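Local coordinates for protein siderophore biosynthesis lipase/esterase, putative (Aspergillus fumigatus, PDB 6GUP) that hydrolyses the ester bonds of the siderophore fusarinine C, releasing fusarinine and iron, and leaves triacetylfusarinine C uncleaved, at residues A[40-45]-A[117-122]. Residues are numbered along the deposited sequence; the frame is centred on the assembly and turned at random.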
ATOM      1  N   LEU A  40     -17.901  -0.726  -1.890  1.00 30.78           N
ATOM      2  CA  LEU A  40     -16.491  -0.329  -1.933  1.00 30.27           C
ATOM      3  C   LEU A  40     -16.184   0.555  -0.727  1.00 30.86           C
ATOM      4  O   LEU A  40     -16.727   1.654  -0.595  1.00 29.85           O
ATOM      5  CB  LEU A  40     -16.153   0.407  -3.233  1.00 30.28           C
ATOM      6  CG  LEU A  40     -14.692   0.850  -3.427  1.00 30.08           C
ATOM      7  CD1 LEU A  40     -13.713  -0.312  -3.310  1.00 30.57           C
ATOM      8  CD2 LEU A  40     -14.528   1.539  -4.771  1.00 29.83           C
ATOM      9  N   PHE A  41     -15.300   0.057   0.131  1.00 32.05           N
ATOM     10  CA  PHE A  41     -14.923   0.706   1.379  1.00 32.79           C
ATOM     11  C   PHE A  41     -13.574   1.391   1.168  1.00 32.74           C
ATOM     12  O   PHE A  41     -12.600   0.738   0.796  1.00 32.23           O
ATOM     13  CB  PHE A  41     -14.832  -0.359   2.473  1.00 34.26           C
ATOM     14  CG  PHE A  41     -14.463   0.168   3.830  1.00 36.71           C
ATOM     15  CD1 PHE A  41     -13.129   0.264   4.212  1.00 37.90           C
ATOM     16  CD2 PHE A  41     -15.448   0.522   4.747  1.00 39.79           C
ATOM     17  CE1 PHE A  41     -12.781   0.730   5.469  1.00 39.93           C
ATOM     18  CE2 PHE A  41     -15.106   0.987   6.008  1.00 41.49           C
ATOM     19  CZ  PHE A  41     -13.771   1.086   6.370  1.00 42.02           C
ATOM     20  N   VAL A  42     -13.536   2.703   1.395  1.00 32.19           N
ATOM     21  CA  VAL A  42     -12.320   3.504   1.245  1.00 32.01           C
ATOM     22  C   VAL A  42     -11.834   3.882   2.643  1.00 34.63           C
ATOM     23  O   VAL A  42     -12.476   4.671   3.341  1.00 32.95           O
ATOM     24  CB  VAL A  42     -12.582   4.778   0.405  1.00 31.24           C
ATOM     25  CG1 VAL A  42     -11.301   5.587   0.212  1.00 31.16           C
ATOM     26  CG2 VAL A  42     -13.178   4.412  -0.951  1.00 30.59           C
ATOM     27  N   GLY A  43     -10.701   3.308   3.046  1.00 37.95           N
ATOM     28  CA  GLY A  43     -10.111   3.580   4.355  1.00 40.96           C
ATOM     29  C   GLY A  43      -9.470   4.952   4.431  1.00 42.74           C
ATOM     30  O   GLY A  43      -9.523   5.729   3.473  1.00 42.51           O
ATOM     31  N   GLY A  44      -8.860   5.247   5.577  1.00 45.26           N
ATOM     32  CA  GLY A  44      -8.159   6.515   5.788  1.00 49.09           C
ATOM     33  C   GLY A  44      -6.967   6.702   4.864  1.00 54.06           C
ATOM     34  O   GLY A  44      -6.519   5.753   4.213  1.00 54.27           O
ATOM     35  N   LEU A  45      -6.464   7.933   4.798  1.00 58.81           N
ATOM     36  CA  LEU A  45      -5.297   8.251   3.970  1.00 62.57           C
ATOM     37  C   LEU A  45      -4.085   7.451   4.448  1.00 57.80           C
ATOM     38  O   LEU A  45      -3.696   7.546   5.614  1.00 56.55           O
ATOM     39  CB  LEU A  45      -4.984   9.752   4.018  1.00 68.86           C
ATOM     40  CG  LEU A  45      -3.769  10.245   3.218  1.00 72.57           C
ATOM     41  CD1 LEU A  45      -4.004  10.089   1.726  1.00 70.86           C
ATOM     42  CD2 LEU A  45      -3.453  11.693   3.555  1.00 75.23           C
ATOM     43  N   ILE A 117     -24.042  -0.268  -6.543  1.00 44.77           N
ATOM     44  CA  ILE A 117     -22.741   0.097  -5.997  1.00 43.55           C
ATOM     45  C   ILE A 117     -22.900   1.187  -4.941  1.00 37.99           C
ATOM     46  O   ILE A 117     -23.552   2.202  -5.181  1.00 36.09           O
ATOM     47  CB  ILE A 117     -21.761   0.643  -7.063  1.00 47.78           C
ATOM     48  CG1 ILE A 117     -21.877  -0.089  -8.420  1.00 53.65           C
ATOM     49  CG2 ILE A 117     -20.344   0.590  -6.507  1.00 47.19           C
ATOM     50  CD1 ILE A 117     -21.013  -1.324  -8.582  1.00 57.35           C
ATOM     51  N   VAL A 118     -22.267   0.970  -3.791  1.00 34.87           N
ATOM     52  CA  VAL A 118     -22.253   1.927  -2.691  1.00 31.69           C
ATOM     53  C   VAL A 118     -20.797   2.217  -2.341  1.00 31.42           C
ATOM     54  O   VAL A 118     -19.993   1.290  -2.217  1.00 31.76           O
ATOM     55  CB  VAL A 118     -22.991   1.366  -1.458  1.00 30.22           C
ATOM     56  CG1 VAL A 118     -22.895   2.321  -0.271  1.00 29.44           C
ATOM     57  CG2 VAL A 118     -24.450   1.088  -1.798  1.00 29.66           C
ATOM     58  N   LEU A 119     -20.468   3.498  -2.191  1.00 30.05           N
ATOM     59  CA  LEU A 119     -19.130   3.922  -1.786  1.00 28.76           C
ATOM     60  C   LEU A 119     -19.163   4.342  -0.320  1.00 28.75           C
ATOM     61  O   LEU A 119     -19.883   5.271   0.044  1.00 29.72           O
ATOM     62  CB  LEU A 119     -18.654   5.082  -2.660  1.00 27.43           C
ATOM     63  CG  LEU A 119     -17.183   5.490  -2.526  1.00 28.93           C
ATOM     64  CD1 LEU A 119     -16.256   4.410  -3.067  1.00 31.41           C
ATOM     65  CD2 LEU A 119     -16.932   6.808  -3.240  1.00 28.94           C
ATOM     66  N   MET A 120     -18.390   3.648   0.513  1.00 28.33           N
ATOM     67  CA  MET A 120     -18.294   3.959   1.938  1.00 28.37           C
ATOM     68  C   MET A 120     -16.917   4.531   2.257  1.00 29.24           C
ATOM     69  O   MET A 120     -15.900   3.968   1.854  1.00 29.42           O
ATOM     70  CB  MET A 120     -18.548   2.707   2.773  1.00 28.36           C
ATOM     71  CG  MET A 120     -18.560   2.957   4.273  1.00 30.04           C
ATOM     72  SD  MET A 120     -19.331   1.617   5.194  1.00 31.55           S
ATOM     73  CE  MET A 120     -19.225   2.265   6.857  1.00 30.32           C
ATOM     74  N   GLY A 121     -16.902   5.651   2.979  1.00 30.61           N
ATOM     75  CA  GLY A 121     -15.670   6.290   3.440  1.00 31.58           C
ATOM     76  C   GLY A 121     -15.522   6.143   4.943  1.00 34.65           C
ATOM     77  O   GLY A 121     -16.491   6.313   5.688  1.00 34.23           O
ATOM     78  N   HIS A 122     -14.304   5.826   5.381  1.00 38.45           N
ATOM     79  CA  HIS A 122     -13.975   5.662   6.796  1.00 43.35           C
ATOM     80  C   HIS A 122     -12.890   6.665   7.154  1.00 41.45           C
ATOM     81  O   HIS A 122     -11.863   6.734   6.474  1.00 39.12           O
ATOM     82  CB  HIS A 122     -13.513   4.225   7.057  1.00 52.53           C
ATOM     83  CG  HIS A 122     -12.687   4.052   8.296  1.00 60.52           C
ATOM     84  ND1 HIS A 122     -13.242   3.894   9.547  1.00 66.01           N
ATOM     85  CD2 HIS A 122     -11.345   3.993   8.471  1.00 65.77           C
ATOM     86  CE1 HIS A 122     -12.278   3.757  10.441  1.00 70.72           C
ATOM     87  NE2 HIS A 122     -11.118   3.814   9.813  1.00 69.62           N
TER
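L40 and V42 join V118, M120 and H122 through a ladder of four backbone hydrogen bonds, pairing two neighbouring parallel strands of the central alpha/beta-hydrolase sheet. L40 N donates to V118 O and V42 N to M120 O, the latter at 2.7 Å; in return L40 O accepts from M120 N and V42 O from H122 N, at 3.0 Å. Both of these carbonyls, L40 O and V42 O, receive a second, weaker approach from a CA-H, L40 O from L119 and V42 O from G121, so each lies between an amide and a CA-H.

Side chains alternate between the two sheet faces. On one, L40 and L119 run side by side, and the single methyl CD1 of L119 meets both L40 CD2 at 3.8 Å and V42 CG2 at 3.7 Å. G121 adds no side chain beside V42, and it begins what is probably the GxSxG nucleophile elbow, in which S123 would be the nucleophile. Leucine suits positions 40 and 119 because helix 86-108 covers them, C96 and L97 touching L40 and I93 touching L119.

The other face carries F41, M120 and H122. M120 is extended (chi2 163°), which sets its sulfur at the edge of the F41 ring, 5.3 Å from the centroid, in a Met-aromatic contact; a long, unbranched methionine suits this buried place beside a flat phenyl ring, which L69 and T71 of strand 67-72 also touch. The F41 and H122 rings are nearly parallel, 28° apart, but slid so far that they barely overlap. The imidazole has its polar partner in Q163, whose OE1 bonds to ND1 and limits rotation of the ring. F41 turns its ring forward along the strand, because chi1 of -179° sets CG beside its own carbonyl carbon, and CZ comes to 3.2 Å from H122 CB.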